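Long-range contacts in putative GTP pyrophosphokinase (Streptococcus mutans, PDB 3L9D), which probably transfers pyrophosphate from ATP to GTP, the first step of ppGpp synthesis: residues I45-E50 and V155-D160; P70-T75 and M111-D116; S150-V155 and M169-I174. All coordinates share one frame; numbering follows the deposited sequence.

Contact 3 is the buried centre of the fold: strands 150-161 and 164-176 pair there through a full ladder of backbone hydrogen bonds, with Val153, Val155, Ile172 and Ile174 on an apolar face and His152, Glu171 and Gln173 on a more polar one. Contacts 1 and 2 are only partly buried. Contact 1 uses the same strand 150-161 further along, sharing Val155 with contact 3, but here a helix lies across the sheet, and a carboxylate, a phenol and a water replace main-chain pairing. Contact 2 lies at the far side of the sheet, where an edge strand joins strand 106-112 through a bulge and a Met-aromatic contact. It meets contact 3 through Val112 CG1 and Ile174 CG2.

Contact 1 of 3, residues I45-E50 and V155-D160; sequences IQAVGE and VEYPVD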
loop_
_atom_site.group_PDB
_atom_site.type_symbol
_atom_site.label_atom_id
_atom_site.label_comp_id
_atom_site.label_asym_id
_atom_site.label_seq_id
_atom_site.Cartn_x
_atom_site.Cartn_y
_atom_site.Cartn_z
ATOM N N ILE A 45 4.707 -6.181 -14.035
ATOM C CA ILE A 45 6.079 -5.869 -13.693
ATOM C C ILE A 45 6.425 -4.454 -14.142
ATOM O O ILE A 45 7.039 -3.685 -13.392
ATOM C CB ILE A 45 7.062 -6.878 -14.302
ATOM C CG1 ILE A 45 6.942 -8.220 -13.573
ATOM C CG2 ILE A 45 8.495 -6.331 -14.217
ATOM C CD1 ILE A 45 7.301 -9.410 -14.407
ATOM N N GLN A 46 6.031 -4.123 -15.369
ATOM C CA GLN A 46 6.210 -2.779 -15.916
ATOM C C GLN A 46 5.485 -1.740 -15.067
ATOM O O GLN A 46 6.076 -0.721 -14.699
ATOM C CB GLN A 46 5.644 -2.694 -17.330
ATOM C CG GLN A 46 6.298 -3.585 -18.339
ATOM C CD GLN A 46 5.807 -3.294 -19.760
ATOM O OE1 GLN A 46 5.193 -4.154 -20.405
ATOM N NE2 GLN A 46 6.062 -2.067 -20.244
ATOM N N ALA A 47 4.199 -1.996 -14.790
ATOM C CA ALA A 47 3.359 -1.087 -14.007
ATOM C C ALA A 47 3.961 -0.751 -12.630
ATOM O O ALA A 47 3.973 0.407 -12.228
ATOM C CB ALA A 47 1.968 -1.652 -13.865
ATOM N N VAL A 48 4.481 -1.744 -11.916
ATOM C CA VAL A 48 5.099 -1.479 -10.620
ATOM C C VAL A 48 6.272 -0.533 -10.770
ATOM O O VAL A 48 6.498 0.332 -9.923
ATOM C CB VAL A 48 5.582 -2.772 -9.924
ATOM C CG1 VAL A 48 6.329 -2.441 -8.645
ATOM C CG2 VAL A 48 4.411 -3.661 -9.601
ATOM N N GLY A 49 7.030 -0.716 -11.849
ATOM C CA GLY A 49 8.212 0.091 -12.108
ATOM C C GLY A 49 7.863 1.548 -12.387
ATOM O O GLY A 49 8.492 2.442 -11.806
ATOM N N GLU A 50 6.868 1.782 -13.256
ATOM C CA GLU A 50 6.376 3.134 -13.553
ATOM C C GLU A 50 5.675 3.804 -12.365
ATOM O O GLU A 50 5.901 4.990 -12.067
ATOM C CB GLU A 50 5.427 3.096 -14.739
ATOM C CG GLU A 50 6.035 2.430 -15.971
ATOM C CD GLU A 50 5.049 2.308 -17.103
ATOM O OE1 GLU A 50 4.090 3.113 -17.156
ATOM O OE2 GLU A 50 5.232 1.412 -17.941
ATOM N N VAL A 155 -6.315 1.089 -8.223
ATOM C CA VAL A 155 -6.250 1.947 -9.379
ATOM C C VAL A 155 -6.185 1.104 -10.645
ATOM O O VAL A 155 -5.572 0.035 -10.655
ATOM C CB VAL A 155 -5.060 2.948 -9.303
ATOM C CG1 VAL A 155 -5.270 3.958 -8.168
ATOM C CG2 VAL A 155 -3.687 2.211 -9.180
ATOM N N GLU A 156 -6.878 1.562 -11.685
ATOM C CA GLU A 156 -6.700 1.032 -13.029
ATOM C C GLU A 156 -5.588 1.833 -13.663
ATOM O O GLU A 156 -5.634 3.071 -13.680
ATOM C CB GLU A 156 -7.946 1.222 -13.875
ATOM C CG GLU A 156 -9.102 0.367 -13.519
ATOM C CD GLU A 156 -10.301 0.643 -14.403
ATOM O OE1 GLU A 156 -10.181 1.465 -15.342
ATOM O OE2 GLU A 156 -11.361 0.032 -14.159
ATOM N N TYR A 157 -4.594 1.127 -14.186
ATOM C CA TYR A 157 -3.409 1.754 -14.737
ATOM C C TYR A 157 -3.172 1.231 -16.140
ATOM O O TYR A 157 -3.019 0.024 -16.337
ATOM C CB TYR A 157 -2.193 1.475 -13.855
ATOM C CG TYR A 157 -0.983 2.219 -14.320
ATOM C CD1 TYR A 157 -0.839 3.578 -14.058
ATOM C CD2 TYR A 157 0.011 1.583 -15.057
ATOM C CE1 TYR A 157 0.280 4.279 -14.503
ATOM C CE2 TYR A 157 1.131 2.284 -15.515
ATOM C CZ TYR A 157 1.253 3.624 -15.222
ATOM O OH TYR A 157 2.344 4.323 -15.661
ATOM N N PRO A 158 -3.189 2.132 -17.131
ATOM C CA PRO A 158 -2.913 1.719 -18.505
ATOM C C PRO A 158 -1.418 1.591 -18.723
ATOM O O PRO A 158 -0.673 2.558 -18.529
ATOM C CB PRO A 158 -3.474 2.873 -19.337
ATOM C CG PRO A 158 -4.469 3.548 -18.446
ATOM C CD PRO A 158 -3.866 3.438 -17.079
ATOM N N VAL A 159 -0.975 0.402 -19.110
ATOM C CA VAL A 159 0.431 0.199 -19.397
ATOM C C VAL A 159 0.631 -0.201 -20.850
ATOM O O VAL A 159 0.069 -1.192 -21.307
ATOM C CB VAL A 159 1.054 -0.854 -18.466
ATOM C CG1 VAL A 159 0.260 -2.130 -18.503
ATOM C CG2 VAL A 159 2.500 -1.108 -18.859
ATOM N N ASP A 160 1.419 0.582 -21.581
ATOM C CA ASP A 160 1.731 0.239 -22.969
ATOM C C ASP A 160 2.799 -0.830 -23.023
ATOM O O ASP A 160 3.833 -0.675 -22.411
ATOM C CB ASP A 160 2.160 1.476 -23.765
ATOM C CG ASP A 160 1.011 2.443 -23.982
ATOM O OD1 ASP A 160 0.375 2.397 -25.061
ATOM O OD2 ASP A 160 0.710 3.212 -23.050
HETATM O O HOH W 1 5.474 1.084 -20.523
#
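The Tyr157 ring meets helix residues 45-50 with its hydroxyl edge, where Glu50 OE1 lies in the ring plane. Ala47 CB approaches the same ring obliquely, 4.0 Å from Tyr157 CD2. As modelled, Tyr157 OH donates a hydrogen bond of 2.6 Å to Glu50 OE1, although the position of this hydroxyl is somewhat doubtful because it crowds an atom outside the two segments. The carboxylate and ring planes stand 70° apart, so the two flat groups meet without stacking. CG of Tyr157 is anti to the backbone N (chi1 -174°), which sends the ring from the strand toward the helix and past Ala47.

The other carboxylate oxygen faces a different environment. A water donates to Glu50 OE2 at 2.6 Å and to the backbone Asp160 O at 3.1 Å, so Glu50 links to the strand at two points. The methyl Val159 CG2 packs 3.8 Å from Glu50 OE2 and also 3.8 Å from Gln46 CB, one methyl against two successive turns of the helix. Ala47, Tyr157 and Val159 are buried, while Gln46 and Glu50 are partly exposed and Asp160 is exposed.

The segment axes approach to 8.8 Å and run at 110° to each other, so residues 45-50, on helix 42-64, run across residues 155-160, on strand 150-161. Leu51 and Lys54 of that helix also touch Tyr157, and Pro43 touches Val159. Ala47 also touches Ile168 of the neighbouring strand 164-176, while Val48 on the helix packs against Val78 of strand 73-78.

Contact 2 of 3, residues P70-T75 and M111-D116; sequences PIEFVT and MVQFVD
Met111 lies against one face of the Phe73 ring, its CB 3.7 Å from the ring centroid and 16° off the normal, a CH-pi contact. Further along the bent methionine chain, CG comes within 3.6 Å of Phe73 CZ and CE within 3.7 Å of Phe73 CE1, while SD stands obliquely to the ring at 5.2 Å from its centroid, a Met-aromatic contact. Phe73 takes chi1 65°, with CG between backbone N and carbonyl carbon, and this folds the ring back over its strand partner. The methyl CE continues to Thr75, and Leu177 and Asn180 of helix 177-193 also touch Met111.

Glu72 and Gln113 pass one another at a slant, with carboxylate and amide planes only 20° apart. Their contact is made by Glu72 OE1 and Gln113 CB at 3.7 Å; the amide NE2 is engaged by Gln230. A water accepts from Gln113 N at 2.8 Å and donates weakly to Pro70 O, linking the two segments.

Met111 O takes two donors, Glu72 N at 2.7 Å and Phe73 N at 3.3 Å, the latter on a lone pair in the carbonyl plane. Met111 N returns a bond to Phe73 O. With Glu72 and Phe73 both opposite Met111, the pairing is a classic beta bulge on outer strand 73-78, where it pairs antiparallel with strand 106-112.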
loop_
_atom_site.group_PDB
_atom_site.type_symbol
_atom_site.label_atom_id
_atom_site.label_comp_id
_atom_site.label_asym_id
_atom_site.label_seq_id
_atom_site.Cartn_x
_atom_site.Cartn_y
_atom_site.Cartn_z
ATOM N N PRO A 70 4.083 14.558 2.067
ATOM C CA PRO A 70 3.186 13.541 2.628
ATOM C C PRO A 70 3.762 12.144 2.440
ATOM O O PRO A 70 3.416 11.230 3.191
ATOM C CB PRO A 70 1.915 13.678 1.781
ATOM C CG PRO A 70 2.063 14.982 1.047
ATOM C CD PRO A 70 3.519 15.202 0.869
ATOM N N ILE A 71 4.624 11.982 1.435
ATOM C CA ILE A 71 5.212 10.683 1.142
ATOM C C ILE A 71 6.648 10.631 1.654
ATOM O O ILE A 71 7.441 11.546 1.403
ATOM C CB ILE A 71 5.196 10.370 -0.369
ATOM C CG1 ILE A 71 3.768 10.340 -0.915
ATOM C CG2 ILE A 71 5.867 9.042 -0.653
ATOM C CD1 ILE A 71 3.695 10.002 -2.411
ATOM N N GLU A 72 6.985 9.568 2.380
ATOM C CA GLU A 72 8.337 9.439 2.896
ATOM C C GLU A 72 9.141 8.551 1.988
ATOM O O GLU A 72 10.258 8.895 1.628
ATOM C CB GLU A 72 8.354 8.897 4.320
ATOM C CG GLU A 72 8.442 9.990 5.338
ATOM C CD GLU A 72 9.016 9.495 6.647
ATOM O OE1 GLU A 72 8.423 8.575 7.260
ATOM O OE2 GLU A 72 10.064 10.030 7.069
ATOM N N PHE A 73 8.580 7.399 1.633
ATOM C CA PHE A 73 9.178 6.574 0.597
ATOM C C PHE A 73 8.220 5.557 0.013
ATOM O O PHE A 73 7.084 5.457 0.428
ATOM C CB PHE A 73 10.443 5.895 1.089
ATOM C CG PHE A 73 10.216 4.914 2.180
ATOM C CD1 PHE A 73 10.128 3.550 1.896
ATOM C CD2 PHE A 73 10.129 5.341 3.509
ATOM C CE1 PHE A 73 9.939 2.611 2.926
ATOM C CE2 PHE A 73 9.948 4.416 4.543
ATOM C CZ PHE A 73 9.841 3.048 4.249
ATOM N N VAL A 74 8.695 4.798 -0.962
ATOM C CA VAL A 74 7.812 4.007 -1.786
ATOM C C VAL A 74 8.444 2.688 -2.155
ATOM O O VAL A 74 9.542 2.648 -2.716
ATOM C CB VAL A 74 7.497 4.756 -3.081
ATOM C CG1 VAL A 74 6.671 3.891 -4.009
ATOM C CG2 VAL A 74 6.804 6.072 -2.769
ATOM N N THR A 75 7.723 1.614 -1.859
ATOM C CA THR A 75 8.139 0.265 -2.202
ATOM C C THR A 75 7.064 -0.376 -3.070
ATOM O O THR A 75 5.999 0.202 -3.265
ATOM C CB THR A 75 8.332 -0.558 -0.926
ATOM O OG1 THR A 75 7.059 -0.762 -0.289
ATOM C CG2 THR A 75 9.254 0.183 0.026
ATOM N N MET A 111 4.736 4.862 2.073
ATOM C CA MET A 111 5.032 5.087 3.488
ATOM C C MET A 111 4.973 6.573 3.831
ATOM O O MET A 111 5.725 7.379 3.286
ATOM C CB MET A 111 6.402 4.504 3.855
ATOM C CG MET A 111 6.334 3.303 4.793
ATOM S SD MET A 111 5.367 1.926 4.115
ATOM C CE MET A 111 6.443 1.400 2.776
ATOM N N VAL A 112 4.065 6.933 4.729
ATOM C CA VAL A 112 3.909 8.312 5.180
ATOM C C VAL A 112 4.386 8.447 6.615
ATOM O O VAL A 112 4.390 7.468 7.355
ATOM C CB VAL A 112 2.428 8.781 5.125
ATOM C CG1 VAL A 112 1.896 8.786 3.677
ATOM C CG2 VAL A 112 1.552 7.922 6.065
ATOM N N GLN A 113 4.783 9.662 6.994
ATOM C CA GLN A 113 5.251 9.944 8.341
ATOM C C GLN A 113 4.136 10.049 9.398
ATOM O O GLN A 113 4.288 9.516 10.500
ATOM C CB GLN A 113 6.133 11.200 8.383
ATOM C CG GLN A 113 6.915 11.290 9.717
ATOM C CD GLN A 113 7.783 12.532 9.879
ATOM O OE1 GLN A 113 7.657 13.520 9.140
ATOM N NE2 GLN A 113 8.663 12.487 10.873
ATOM N N PHE A 114 3.032 10.723 9.070
ATOM C CA PHE A 114 1.933 10.924 10.031
ATOM C C PHE A 114 0.600 10.342 9.572
ATOM O O PHE A 114 0.311 10.300 8.376
ATOM C CB PHE A 114 1.741 12.407 10.319
ATOM C CG PHE A 114 2.963 13.079 10.856
ATOM C CD1 PHE A 114 3.427 12.788 12.129
ATOM C CD2 PHE A 114 3.648 14.017 10.092
ATOM C CE1 PHE A 114 4.566 13.425 12.632
ATOM C CE2 PHE A 114 4.777 14.651 10.586
ATOM C CZ PHE A 114 5.236 14.361 11.854
ATOM N N VAL A 115 -0.222 9.904 10.515
ATOM C CA VAL A 115 -1.562 9.437 10.166
ATOM C C VAL A 115 -2.226 10.475 9.254
ATOM O O VAL A 115 -2.829 10.152 8.226
ATOM C CB VAL A 115 -2.427 9.245 11.411
ATOM C CG1 VAL A 115 -3.884 9.311 11.039
ATOM C CG2 VAL A 115 -2.092 7.923 12.100
ATOM N N ASP A 116 -2.066 11.735 9.628
ATOM C CA ASP A 116 -2.656 12.833 8.899
ATOM C C ASP A 116 -2.190 12.915 7.446
ATOM O O ASP A 116 -2.951 13.365 6.580
ATOM C CB ASP A 116 -2.381 14.139 9.641
ATOM C CG ASP A 116 -2.761 14.057 11.113
ATOM O OD1 ASP A 116 -1.968 13.512 11.920
ATOM O OD2 ASP A 116 -3.859 14.534 11.464
HETATM O O HOH W 2 5.629 11.735 5.299
#

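Contact 3 of 3, residues S150-V155 and M169-I174; sequences SYHVIV and MAEIQI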
loop_
_atom_site.group_PDB
_atom_site.type_symbol
_atom_site.label_atom_id
_atom_site.label_comp_id
_atom_site.label_asym_id
_atom_site.label_seq_id
_atom_site.Cartn_x
_atom_site.Cartn_y
_atom_site.Cartn_z
ATOM N N SER A 150 -4.332 0.562 7.989
ATOM C CA SER A 150 -3.820 0.811 6.660
ATOM C C SER A 150 -4.923 1.421 5.810
ATOM O O SER A 150 -6.079 1.402 6.189
ATOM C CB SER A 150 -3.318 -0.495 6.047
ATOM O OG SER A 150 -2.693 -0.258 4.804
ATOM N N TYR A 151 -4.563 1.971 4.660
ATOM C CA TYR A 151 -5.563 2.480 3.734
ATOM C C TYR A 151 -5.327 1.883 2.344
ATOM O O TYR A 151 -4.231 2.003 1.798
ATOM C CB TYR A 151 -5.509 4.013 3.685
ATOM C CG TYR A 151 -6.767 4.636 3.147
ATOM C CD1 TYR A 151 -7.645 5.294 3.990
ATOM C CD2 TYR A 151 -7.083 4.564 1.793
ATOM C CE1 TYR A 151 -8.795 5.872 3.512
ATOM C CE2 TYR A 151 -8.254 5.137 1.298
ATOM C CZ TYR A 151 -9.104 5.786 2.167
ATOM O OH TYR A 151 -10.273 6.351 1.706
ATOM N N HIS A 152 -6.342 1.248 1.767
ATOM C CA HIS A 152 -6.164 0.568 0.488
ATOM C C HIS A 152 -6.834 1.289 -0.655
ATOM O O HIS A 152 -8.007 1.583 -0.584
ATOM C CB HIS A 152 -6.709 -0.853 0.550
ATOM C CG HIS A 152 -6.100 -1.690 1.632
ATOM N ND1 HIS A 152 -6.255 -3.055 1.689
ATOM C CD2 HIS A 152 -5.332 -1.353 2.693
ATOM C CE1 HIS A 152 -5.616 -3.524 2.746
ATOM N NE2 HIS A 152 -5.050 -2.511 3.371
ATOM N N VAL A 153 -6.076 1.546 -1.720
ATOM C CA VAL A 153 -6.607 2.162 -2.933
ATOM C C VAL A 153 -6.356 1.252 -4.125
ATOM O O VAL A 153 -5.255 0.758 -4.299
ATOM C CB VAL A 153 -5.933 3.515 -3.219
ATOM C CG1 VAL A 153 -6.529 4.128 -4.458
ATOM C CG2 VAL A 153 -6.075 4.452 -2.021
ATOM N N ILE A 154 -7.381 1.016 -4.933
ATOM C CA ILE A 154 -7.201 0.252 -6.142
ATOM C C ILE A 154 -7.276 1.216 -7.318
ATOM O O ILE A 154 -8.160 2.080 -7.380
ATOM C CB ILE A 154 -8.242 -0.879 -6.279
ATOM C CG1 ILE A 154 -8.183 -1.818 -5.061
ATOM C CG2 ILE A 154 -8.031 -1.657 -7.580
ATOM C CD1 ILE A 154 -6.798 -2.397 -4.759
ATOM N N VAL A 155 -6.315 1.089 -8.223
ATOM C CA VAL A 155 -6.250 1.947 -9.379
ATOM C C VAL A 155 -6.185 1.104 -10.645
ATOM O O VAL A 155 -5.572 0.035 -10.655
ATOM C CB VAL A 155 -5.060 2.948 -9.303
ATOM C CG1 VAL A 155 -5.270 3.958 -8.168
ATOM C CG2 VAL A 155 -3.687 2.211 -9.180
ATOM N N MET A 169 -4.836 -3.668 -12.777
ATOM C CA MET A 169 -5.205 -3.076 -11.498
ATOM C C MET A 169 -4.069 -3.214 -10.498
ATOM O O MET A 169 -3.445 -4.268 -10.394
ATOM C CB MET A 169 -6.484 -3.704 -10.946
ATOM C CG MET A 169 -7.771 -3.049 -11.449
ATOM S SD MET A 169 -9.226 -3.761 -10.647
ATOM C CE MET A 169 -9.435 -5.266 -11.591
ATOM N N ALA A 170 -3.797 -2.134 -9.781
ATOM C CA ALA A 170 -2.759 -2.151 -8.770
ATOM C C ALA A 170 -3.356 -1.817 -7.401
ATOM O O ALA A 170 -4.245 -0.970 -7.287
ATOM C CB ALA A 170 -1.661 -1.174 -9.126
ATOM N N GLU A 171 -2.882 -2.491 -6.359
ATOM C CA GLU A 171 -3.286 -2.100 -5.021
ATOM C C GLU A 171 -2.230 -1.238 -4.329
ATOM O O GLU A 171 -1.108 -1.683 -4.076
ATOM C CB GLU A 171 -3.591 -3.312 -4.172
ATOM C CG GLU A 171 -3.688 -2.939 -2.716
ATOM C CD GLU A 171 -4.314 -4.024 -1.890
ATOM O OE1 GLU A 171 -3.547 -4.818 -1.292
ATOM O OE2 GLU A 171 -5.575 -4.080 -1.847
ATOM N N ILE A 172 -2.592 0.005 -4.047
ATOM C CA ILE A 172 -1.738 0.917 -3.313
ATOM C C ILE A 172 -2.124 0.939 -1.839
ATOM O O ILE A 172 -3.243 1.310 -1.482
ATOM C CB ILE A 172 -1.891 2.336 -3.871
ATOM C CG1 ILE A 172 -1.582 2.339 -5.358
ATOM C CG2 ILE A 172 -0.982 3.305 -3.149
ATOM C CD1 ILE A 172 -2.188 3.506 -6.092
ATOM N N GLN A 173 -1.216 0.540 -0.966
ATOM C CA GLN A 173 -1.479 0.696 0.463
ATOM C C GLN A 173 -0.696 1.858 1.022
ATOM O O GLN A 173 0.494 2.009 0.719
ATOM C CB GLN A 173 -1.167 -0.582 1.238
ATOM C CG GLN A 173 -2.146 -1.691 0.912
ATOM C CD GLN A 173 -1.899 -2.924 1.725
ATOM O OE1 GLN A 173 -1.599 -2.841 2.913
ATOM N NE2 GLN A 173 -2.015 -4.084 1.092
ATOM N N ILE A 174 -1.365 2.674 1.829
ATOM C CA ILE A 174 -0.749 3.846 2.429
ATOM C C ILE A 174 -0.602 3.611 3.946
ATOM O O ILE A 174 -1.560 3.238 4.625
ATOM C CB ILE A 174 -1.593 5.096 2.101
ATOM C CG1 ILE A 174 -1.923 5.104 0.601
ATOM C CG2 ILE A 174 -0.879 6.374 2.526
ATOM C CD1 ILE A 174 -2.985 6.088 0.179
#
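Val155 and Ile172 belong to the fully buried, apolar face of this strand pair. Ile172 CD1 lies 3.7 Å from Val155 CG2, the two side chains crossing at about a right angle, and Val155 CG2 also touches Ala170 CB. One step along the same face, Ile174 CD1 approaches Val153 CG2 at 4.1 Å. Ile174, Val153 and Tyr151 all touch Leu122 of helix 117-126, and the phenol of Tyr151 points away from the partner strand to a hydrogen bond with Glu136.

The other face is more polar, with His152, Glu171 and Gln173 partly exposed. Gln173 lies side by side with His152, its amide stacked on one ring face at 22° between planes. Gln173 CD sits toward the ring rim, and CG makes a CH-pi contact 3.9 Å from the His152 ring centroid. The amide is steadied by Gln173 NE2 donating to Glu171 OE1 at 2.9 Å, met from 53° above the carboxylate plane, while His152 NE2 is bonded to the hydroxyl of Tyr148. Yet the tightest side-chain contact is on this face: chi2 of -54° turns Ile154 CD1 across to Glu171 CB, 3.4 Å away, and Ile154 CG2 rests on Met169 SD.

Between the faces runs a regular ladder of six backbone bonds. Ile172 N to Val153 O is 2.8 Å, while Tyr151 N to Ile174 O, at the Ser150 end, stretches to 3.3 Å. Tyr151-Ile174, Val153-Ile172 and Val155-Ala170 are hydrogen-bonded pairs, alternating with non-hydrogen-bonded His152-Gln173 and Ile154-Glu171. This alternation is that of antiparallel pairing, and since strands 150-161 and 164-176 are joined by a short turn they form a beta hairpin within the mixed sheet of the RelA/SpoT domain.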